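Local coordinates for protein Exo-1,5-alpha-L-arabinofuranobiosidase (Gibberella zeae, PDB 2YDT) that probably hydrolyses alpha-1,5-linked L-arabinan from the chain end, releasing arabinobiose, at residues A[121-126]-A[137-142]; A[154-159]-A[169-174]. All blocks are in the same frame, centred on the assembly; numbering follows the deposited sequence.

Contact 1 of 2, residues A[121-126]-A[137-142]; sequences IEVYAS and SHVALG
The imidazole of His-138 and the carboxylate of Glu-122 lie side by side, pointing the same way from neighbouring strands, with their planes only 15° apart. The carboxylate sits at the ring's edge, where ND1 donates a short hydrogen bond to OE1 of Glu-122, 2.5 Å away. The acceptor is near the ring plane and is met through the syn lone pair of OE1, so the two groups lie edge to edge in nearly one plane. With CG of Glu-122 beside its own backbone N (chi1 -51°) and a bend at the next bond, the chain curls back toward the histidine. OE2 has a further partner in Asn-80, while Phe-135 brings its ring against His-138. A carboxylate so placed would probably favour a protonated imidazole. His-138 suits the exposed outermost strand, while the buried Glu-122 on the next strand has its carboxylate satisfied by His-138 and Asn-80.

Apolar branches occupy the other side of the strands. CG2 of Val-123 meets CG2 of Val-139 at 3.7 Å, and CG2 of Ile-121 packs on CB of Val-139 at 4.0 Å. Beta-branched residues suit both the extended chain and this close filling; Leu-168 and Tyr-170 of strand 165-172 continue the packing. Ser-137, on the same side, bonds through its hydroxyl to Leu-191 O and Trp-194 NE1, as suits a small polar residue in a buried place.

Between the backbones, Val-123 N donates to Ser-137 O at 2.9 Å. Ile-121 N reaches Ala-140 O at 2.9 Å, and Ile-121 O accepts from Val-139 N at 2.8 Å and, weakly, from Ala-140 N at 3.4 Å. Two consecutive residues thus face one: a classic beta bulge, set in the outer antiparallel hairpin of a four-stranded beta-propeller blade.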
ATOM      1  N   ILE A 121      -3.853  13.892  -3.722  1.00  5.96           N
ATOM      2  CA  ILE A 121      -3.173  12.760  -4.292  1.00  5.55           C
ATOM      3  C   ILE A 121      -2.558  13.199  -5.635  1.00  6.12           C
ATOM      4  O   ILE A 121      -3.266  13.646  -6.539  1.00  6.55           O
ATOM      5  CB  ILE A 121      -4.094  11.504  -4.436  1.00  6.30           C
ATOM      6  CG1 ILE A 121      -4.470  10.976  -3.037  1.00  7.00           C
ATOM      7  CG2 ILE A 121      -3.388  10.447  -5.257  1.00  7.79           C
ATOM      8  CD1 ILE A 121      -5.592   9.897  -3.039  1.00  8.97           C
ATOM      9  N   GLU A 122      -1.237  12.982  -5.757  1.00  6.04           N
ATOM     10  CA  GLU A 122      -0.395  13.382  -6.889  1.00  6.11           C
ATOM     11  C   GLU A 122       0.205  12.170  -7.529  1.00  7.02           C
ATOM     12  O   GLU A 122       0.357  11.130  -6.886  1.00  6.59           O
ATOM     13  CB  GLU A 122       0.803  14.228  -6.396  1.00  6.49           C
ATOM     14  CG  GLU A 122       0.463  15.417  -5.486  1.00  6.97           C
ATOM     15  CD  GLU A 122      -0.110  16.570  -6.262  1.00 10.18           C
ATOM     16  OE1 GLU A 122      -1.048  16.324  -7.041  1.00  8.02           O
ATOM     17  OE2 GLU A 122       0.357  17.722  -6.083  1.00  8.56           O
ATOM     18  N   VAL A 123       0.565  12.283  -8.804  1.00  6.11           N
ATOM     19  CA  VAL A 123       1.478  11.328  -9.448  1.00  6.81           C
ATOM     20  C   VAL A 123       2.735  12.055  -9.916  1.00  7.23           C
ATOM     21  O   VAL A 123       2.629  13.050 -10.625  1.00  8.01           O
ATOM     22  CB  VAL A 123       0.833  10.545 -10.631  1.00  6.50           C
ATOM     23  CG1 VAL A 123       1.824   9.645 -11.371  1.00  7.34           C
ATOM     24  CG2 VAL A 123      -0.341   9.736 -10.118  1.00  8.22           C
ATOM     25  N   TYR A 124       3.889  11.517  -9.533  1.00  6.44           N
ATOM     26  CA  TYR A 124       5.228  11.923 -10.001  1.00  7.85           C
ATOM     27  C   TYR A 124       5.825  10.737 -10.760  1.00  8.10           C
ATOM     28  O   TYR A 124       5.486   9.564 -10.513  1.00  8.78           O
ATOM     29  CB  TYR A 124       6.147  12.309  -8.803  1.00  7.66           C
ATOM     30  CG  TYR A 124       5.880  13.699  -8.296  1.00  6.42           C
ATOM     31  CD1 TYR A 124       4.744  13.978  -7.556  1.00  7.52           C
ATOM     32  CD2 TYR A 124       6.725  14.767  -8.622  1.00  7.36           C
ATOM     33  CE1 TYR A 124       4.458  15.300  -7.136  1.00  8.10           C
ATOM     34  CE2 TYR A 124       6.464  16.035  -8.219  1.00  8.86           C
ATOM     35  CZ  TYR A 124       5.347  16.330  -7.484  1.00  6.47           C
ATOM     36  OH  TYR A 124       5.085  17.645  -7.114  1.00  7.70           O
ATOM     37  N   ALA A 125       6.728  11.026 -11.692  1.00  8.34           N
ATOM     38  CA  ALA A 125       7.325   9.992 -12.533  1.00  8.75           C
ATOM     39  C   ALA A 125       8.813  10.169 -12.669  1.00  9.10           C
ATOM     40  O   ALA A 125       9.303  11.292 -12.632  1.00  9.79           O
ATOM     41  CB  ALA A 125       6.704   9.998 -13.929  1.00  9.49           C
ATOM     42  N   SER A 126       9.522   9.044 -12.747  1.00  8.00           N
ATOM     43  CA  SER A 126      10.965   9.008 -13.007  1.00  8.45           C
ATOM     44  C   SER A 126      11.214   8.261 -14.312  1.00  8.97           C
ATOM     45  O   SER A 126      10.780   7.116 -14.477  1.00  8.29           O
ATOM     46  CB  SER A 126      11.757   8.334 -11.864  1.00  8.43           C
ATOM     47  OG  SER A 126      13.133   8.204 -12.268  1.00  8.59           O
ATOM     48  N   SER A 137       0.676  14.716 -12.741  1.00  8.69           N
ATOM     49  CA  SER A 137      -0.670  15.231 -12.610  1.00  7.92           C
ATOM     50  C   SER A 137      -1.212  15.201 -11.192  1.00  7.98           C
ATOM     51  O   SER A 137      -0.764  14.396 -10.367  1.00  8.63           O
ATOM     52  CB  SER A 137      -1.644  14.471 -13.542  1.00  9.14           C
ATOM     53  OG  SER A 137      -1.715  13.082 -13.219  1.00  9.18           O
ATOM     54  N   HIS A 138      -2.186  16.087 -10.943  1.00  7.89           N
ATOM     55  CA  HIS A 138      -3.065  16.016  -9.784  1.00  8.31           C
ATOM     56  C   HIS A 138      -4.189  15.015 -10.034  1.00  8.41           C
ATOM     57  O   HIS A 138      -4.796  14.984 -11.123  1.00  9.40           O
ATOM     58  CB  HIS A 138      -3.692  17.387  -9.540  1.00  8.45           C
ATOM     59  CG  HIS A 138      -2.700  18.471  -9.286  1.00  9.46           C
ATOM     60  ND1 HIS A 138      -1.773  18.413  -8.265  1.00  8.95           N
ATOM     61  CD2 HIS A 138      -2.525  19.681  -9.888  1.00 12.21           C
ATOM     62  CE1 HIS A 138      -1.083  19.543  -8.235  1.00 10.24           C
ATOM     63  NE2 HIS A 138      -1.511  20.327  -9.215  1.00 12.92           N
ATOM     64  N   VAL A 139      -4.428  14.139  -9.070  1.00  7.91           N
ATOM     65  CA  VAL A 139      -5.478  13.133  -9.183  1.00  8.10           C
ATOM     66  C   VAL A 139      -6.736  13.489  -8.419  1.00  8.52           C
ATOM     67  O   VAL A 139      -7.837  13.543  -8.986  1.00 10.16           O
ATOM     68  CB  VAL A 139      -4.982  11.764  -8.734  1.00  8.11           C
ATOM     69  CG1 VAL A 139      -6.088  10.649  -9.023  1.00  9.71           C
ATOM     70  CG2 VAL A 139      -3.615  11.412  -9.435  1.00  8.56           C
ATOM     71  N   ALA A 140      -6.610  13.704  -7.123  1.00  8.13           N
ATOM     72  CA  ALA A 140      -7.790  13.870  -6.268  1.00  8.51           C
ATOM     73  C   ALA A 140      -7.501  14.827  -5.140  1.00  8.30           C
ATOM     74  O   ALA A 140      -6.566  14.624  -4.394  1.00  9.37           O
ATOM     75  CB  ALA A 140      -8.232  12.505  -5.687  1.00  9.17           C
ATOM     76  N   LEU A 141      -8.320  15.867  -5.034  1.00  8.22           N
ATOM     77  CA  LEU A 141      -8.255  16.835  -3.936  1.00  7.87           C
ATOM     78  C   LEU A 141      -9.310  16.546  -2.921  1.00  8.56           C
ATOM     79  O   LEU A 141     -10.489  16.291  -3.279  1.00  8.49           O
ATOM     80  CB  LEU A 141      -8.528  18.237  -4.481  1.00  8.43           C
ATOM     81  CG  LEU A 141      -8.491  19.432  -3.552  1.00  9.77           C
ATOM     82  CD1 LEU A 141      -7.111  19.745  -3.014  1.00 10.69           C
ATOM     83  CD2 LEU A 141      -9.057  20.667  -4.310  1.00 11.44           C
ATOM     84  N   GLY A 142      -8.919  16.586  -1.655  1.00  8.05           N
ATOM     85  CA  GLY A 142      -9.805  16.460  -0.543  1.00  8.55           C
ATOM     86  C   GLY A 142      -9.513  17.473   0.562  1.00  8.40           C
ATOM     87  O   GLY A 142      -8.639  18.356   0.461  1.00  8.61           O
TER

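Contact 2 of 2, residues A[154-159]-A[169-174]; sequences VWEPFL and YYSDQR. With EDG (1,4-dideoxy-1,4-imino-L-arabinitol), chain B.
Trp-155 and Gln-173 meet at the pocket end of the inner hairpin of a beta-propeller blade, where NE1 donates to OE1 of the glutamine at 3.0 Å. The acceptor lies in the indole plane, which fixes the ring's rotation and leaves one face to the iminosugar inhibitor: C5' of EDG stands 3.5 Å above the ring centre, as suits a broad aromatic platform beneath a sugar-like ligand. Gln-173 is itself braced by Asn-148 and Arg-209.

Glu-156 sits on a bulge with left-handed backbone angles (phi 65°). Its chain, bent at chi2 (145°), sends the carboxylate to EDG: OE1 accepts from O2' at 2.6 Å and from Ser-171 OG at 2.8 Å, while OE2 lies 2.8 Å from N4'. The small serine thus steadies a ligand-binding carboxylate from the adjoining strand.

Beyond the bulge, Phe-158 and Tyr-169 exchange two backbone hydrogen bonds, and CD2 of Tyr-169 lies at the edge of the Phe-158 ring.

Tyr-170 carries CG in the crowded position between its backbone N and carbonyl carbon (chi1 59°), and its CE1 comes 4.0 Å from Val-154 CG1. Arg-174 grips Asp-172 side-on, NE to OD1 and NH2 to OD2; over one face of that guanidinium, offset toward its rim, lies CG1 of Val-154, 3.5 Å from NE.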
ATOM      1  N   VAL A 154      -8.929  12.691   1.214  1.00  6.58           N
ATOM      2  CA  VAL A 154      -8.608  11.511   0.435  1.00  6.18           C
ATOM      3  C   VAL A 154      -7.274  10.962   0.908  1.00  5.97           C
ATOM      4  O   VAL A 154      -6.427  11.707   1.446  1.00  7.55           O
ATOM      5  CB  VAL A 154      -8.581  11.841  -1.085  1.00  6.66           C
ATOM      6  CG1 VAL A 154      -9.999  12.270  -1.552  1.00  7.45           C
ATOM      7  CG2 VAL A 154      -7.536  12.924  -1.424  1.00  7.40           C
ATOM      8  N   TRP A 155      -7.059   9.666   0.678  1.00  6.31           N
ATOM      9  CA  TRP A 155      -5.874   8.993   1.216  1.00  6.06           C
ATOM     10  C   TRP A 155      -5.463   7.774   0.413  1.00  5.95           C
ATOM     11  O   TRP A 155      -6.269   7.142  -0.261  1.00  6.53           O
ATOM     12  CB  TRP A 155      -6.126   8.429   2.607  1.00  6.65           C
ATOM     13  CG  TRP A 155      -7.031   9.156   3.600  1.00  5.10           C
ATOM     14  CD1 TRP A 155      -8.404   8.981   3.757  1.00  5.61           C
ATOM     15  CD2 TRP A 155      -6.617   9.986   4.682  1.00  5.00           C
ATOM     16  NE1 TRP A 155      -8.835   9.696   4.839  1.00  6.23           N
ATOM     17  CE2 TRP A 155      -7.766  10.297   5.443  1.00  5.36           C
ATOM     18  CE3 TRP A 155      -5.384  10.510   5.078  1.00  8.53           C
ATOM     19  CZ2 TRP A 155      -7.688  11.064   6.636  1.00  6.98           C
ATOM     20  CZ3 TRP A 155      -5.311  11.296   6.211  1.00  6.70           C
ATOM     21  CH2 TRP A 155      -6.455  11.577   6.977  1.00  7.24           C
ATOM     22  N   GLU A 156      -4.209   7.397   0.577  1.00  5.73           N
ATOM     23  CA  GLU A 156      -3.768   5.994   0.377  1.00  6.22           C
ATOM     24  C   GLU A 156      -3.871   5.448  -1.046  1.00  6.30           C
ATOM     25  O   GLU A 156      -4.544   4.409  -1.274  1.00  5.69           O
ATOM     26  CB  GLU A 156      -4.499   5.050   1.374  1.00  6.77           C
ATOM     27  CG  GLU A 156      -4.117   5.365   2.844  1.00  5.98           C
ATOM     28  CD  GLU A 156      -5.213   5.187   3.903  1.00  6.59           C
ATOM     29  OE1 GLU A 156      -6.373   4.883   3.581  1.00  6.74           O
ATOM     30  OE2 GLU A 156      -4.851   5.361   5.099  1.00  6.74           O
ATOM     31  N   PRO A 157      -3.186   6.093  -2.003  1.00  5.82           N
ATOM     32  CA  PRO A 157      -3.220   5.578  -3.382  1.00  7.04           C
ATOM     33  C   PRO A 157      -2.602   4.206  -3.585  1.00  6.26           C
ATOM     34  O   PRO A 157      -1.568   3.870  -2.990  1.00  6.08           O
ATOM     35  CB  PRO A 157      -2.437   6.619  -4.186  1.00  6.33           C
ATOM     36  CG  PRO A 157      -1.465   7.200  -3.147  1.00  7.03           C
ATOM     37  CD  PRO A 157      -2.279   7.250  -1.865  1.00  5.42           C
ATOM     38  N   PHE A 158      -3.179   3.448  -4.506  1.00  6.73           N
ATOM     39  CA  PHE A 158      -2.622   2.173  -4.952  1.00  6.99           C
ATOM     40  C   PHE A 158      -2.822   2.085  -6.479  1.00  7.34           C
ATOM     41  O   PHE A 158      -3.919   2.313  -6.985  1.00  6.50           O
ATOM     42  CB  PHE A 158      -3.264   0.957  -4.257  1.00  7.51           C
ATOM     43  CG  PHE A 158      -2.591  -0.349  -4.603  1.00  7.13           C
ATOM     44  CD1 PHE A 158      -1.500  -0.775  -3.902  1.00  7.82           C
ATOM     45  CD2 PHE A 158      -3.048  -1.134  -5.669  1.00  6.81           C
ATOM     46  CE1 PHE A 158      -0.850  -1.922  -4.235  1.00  7.89           C
ATOM     47  CE2 PHE A 158      -2.414  -2.285  -6.023  1.00  7.06           C
ATOM     48  CZ  PHE A 158      -1.297  -2.694  -5.318  1.00  7.84           C
ATOM     49  N   LEU A 159      -1.751   1.762  -7.202  1.00  7.31           N
ATOM     50  CA  LEU A 159      -1.762   1.751  -8.684  0.70  7.76           C
ATOM     51  C   LEU A 159      -1.700   0.351  -9.265  1.00  8.17           C
ATOM     52  O   LEU A 159      -0.930  -0.485  -8.819  1.00  8.14           O
ATOM     53  CB  LEU A 159      -0.561   2.552  -9.226  0.70  7.96           C
ATOM     54  CG  LEU A 159      -0.626   4.064  -9.011  0.70 10.96           C
ATOM     55  CD1 LEU A 159       0.819   4.665  -9.108  0.70 12.14           C
ATOM     56  CD2 LEU A 159      -1.564   4.742  -9.984  0.70 10.32           C
ATOM     57  N   TYR A 169      -6.523   3.399  -7.117  1.00  6.13           N
ATOM     58  CA  TYR A 169      -7.469   3.106  -6.041  1.00  7.15           C
ATOM     59  C   TYR A 169      -7.100   3.907  -4.823  1.00  6.89           C
ATOM     60  O   TYR A 169      -5.919   4.067  -4.511  1.00  7.21           O
ATOM     61  CB  TYR A 169      -7.369   1.634  -5.653  1.00  6.59           C
ATOM     62  CG  TYR A 169      -7.693   0.636  -6.737  1.00  5.73           C
ATOM     63  CD1 TYR A 169      -8.994   0.152  -6.906  1.00  6.96           C
ATOM     64  CD2 TYR A 169      -6.707   0.104  -7.525  1.00  6.71           C
ATOM     65  CE1 TYR A 169      -9.295  -0.786  -7.892  1.00  7.05           C
ATOM     66  CE2 TYR A 169      -7.008  -0.816  -8.521  1.00  6.34           C
ATOM     67  CZ  TYR A 169      -8.286  -1.262  -8.674  1.00  7.12           C
ATOM     68  OH  TYR A 169      -8.549  -2.209  -9.656  1.00  7.37           O
ATOM     69  N   TYR A 170      -8.100   4.453  -4.117  1.00  6.41           N
ATOM     70  CA  TYR A 170      -7.825   5.168  -2.900  1.00  5.55           C
ATOM     71  C   TYR A 170      -9.015   5.199  -1.930  1.00  6.42           C
ATOM     72  O   TYR A 170     -10.071   4.602  -2.221  1.00  5.75           O
ATOM     73  CB  TYR A 170      -7.324   6.581  -3.247  1.00  6.06           C
ATOM     74  CG  TYR A 170      -8.263   7.464  -4.063  1.00  6.05           C
ATOM     75  CD1 TYR A 170      -9.041   8.446  -3.451  1.00  5.23           C
ATOM     76  CD2 TYR A 170      -8.314   7.368  -5.454  1.00  6.82           C
ATOM     77  CE1 TYR A 170      -9.815   9.318  -4.177  1.00  5.62           C
ATOM     78  CE2 TYR A 170      -9.126   8.233  -6.199  1.00  7.15           C
ATOM     79  CZ  TYR A 170      -9.877   9.199  -5.546  1.00  6.63           C
ATOM     80  OH  TYR A 170     -10.683  10.089  -6.271  1.00  6.42           O
ATOM     81  N   SER A 171      -8.801   5.826  -0.777  1.00  6.33           N
ATOM     82  CA  SER A 171      -9.774   6.026   0.301  1.00  6.18           C
ATOM     83  C   SER A 171     -10.341   7.435   0.220  1.00  6.76           C
ATOM     84  O   SER A 171      -9.590   8.393   0.031  1.00  7.40           O
ATOM     85  CB  SER A 171      -9.105   5.825   1.669  1.00  6.33           C
ATOM     86  OG  SER A 171      -8.407   4.581   1.741  1.00  5.94           O
ATOM     87  N   ASP A 172     -11.661   7.584   0.411  1.00  6.46           N
ATOM     88  CA  ASP A 172     -12.353   8.841   0.057  1.00  7.35           C
ATOM     89  C   ASP A 172     -13.383   9.164   1.108  1.00  8.45           C
ATOM     90  O   ASP A 172     -14.381   8.409   1.274  1.00  8.65           O
ATOM     91  CB  ASP A 172     -12.990   8.648  -1.301  1.00  7.27           C
ATOM     92  CG  ASP A 172     -13.579   9.916  -1.912  1.00  8.66           C
ATOM     93  OD1 ASP A 172     -13.529  10.979  -1.266  1.00  8.96           O
ATOM     94  OD2 ASP A 172     -14.043   9.808  -3.076  1.00  9.26           O
ATOM     95  N   GLN A 173     -13.210  10.317   1.760  1.00  8.12           N
ATOM     96  CA  GLN A 173     -14.187  10.805   2.743  1.00  7.99           C
ATOM     97  C   GLN A 173     -15.072  11.917   2.195  1.00  8.87           C
ATOM     98  O   GLN A 173     -15.825  12.509   2.955  1.00  8.22           O
ATOM     99  CB  GLN A 173     -13.490  11.336   4.037  1.00  7.60           C
ATOM    100  CG  GLN A 173     -12.755  10.244   4.813  1.00  8.35           C
ATOM    101  CD  GLN A 173     -12.292  10.608   6.224  1.00  9.10           C
ATOM    102  OE1 GLN A 173     -11.211  10.163   6.623  1.00  8.66           O
ATOM    103  NE2 GLN A 173     -13.112  11.380   6.998  1.00  9.16           N
ATOM    104  N   ARG A 174     -15.045  12.177   0.899  1.00  8.13           N
ATOM    105  CA  ARG A 174     -15.758  13.348   0.342  1.00  8.59           C
ATOM    106  C   ARG A 174     -17.284  13.167   0.287  1.00  9.83           C
ATOM    107  O   ARG A 174     -17.990  14.173   0.183  1.00 11.10           O
ATOM    108  CB  ARG A 174     -15.192  13.712  -1.027  1.00  9.28           C
ATOM    109  CG  ARG A 174     -13.762  14.279  -0.934  1.00  8.45           C
ATOM    110  CD  ARG A 174     -13.095  14.435  -2.295  1.00  9.48           C
ATOM    111  NE  ARG A 174     -13.015  13.158  -2.989  1.00 10.38           N
ATOM    112  CZ  ARG A 174     -12.444  12.952  -4.179  1.00  9.54           C
ATOM    113  NH1 ARG A 174     -11.777  13.917  -4.819  1.00  9.53           N
ATOM    114  NH2 ARG A 174     -12.518  11.745  -4.715  1.00  7.62           N
TER
HETATM  115  O2' EDG B 500      -8.268   4.380   5.345  1.00  6.35           O
HETATM  116  C2' EDG B 500      -8.168   5.000   6.659  1.00  7.11           C
HETATM  117  C1' EDG B 500      -7.100   4.299   7.473  1.00  7.01           C
HETATM  118  N4' EDG B 500      -6.029   5.291   7.641  1.00  7.19           N
HETATM  119  C3' EDG B 500      -7.773   6.482   6.600  1.00  7.45           C
HETATM  120  O3' EDG B 500      -8.850   7.393   6.913  1.00  7.62           O
HETATM  121  C4' EDG B 500      -6.656   6.607   7.653  1.00  6.99           C
HETATM  122  C5' EDG B 500      -5.679   7.730   7.435  1.00  7.78           C
HETATM  123  O5' EDG B 500      -4.911   7.855   8.623  1.00  6.87           O

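In the fold
Contact 1 comes first along the chain and closes before contact 2 opens, their centres 11 Å apart. They belong to successive blades of what is consistent with the six-bladed beta-propeller of sialidase-like proteins: 121-126 with 137-142 forms the outer hairpin of one four-stranded sheet, and strand 134-142 is followed, after a connecting loop, by 154-162, the first strand of the next. The blades pack together through Ile-121 and Ala-140 on Tyr-170, and Leu-141 O probably accepts a hydrogen bond from Arg-174 NH1. Contact 1 lies farther from the chain's centre and away from the ligands, whereas contact 2 supplies Trp-155 and three other residues of the inhibitor pocket.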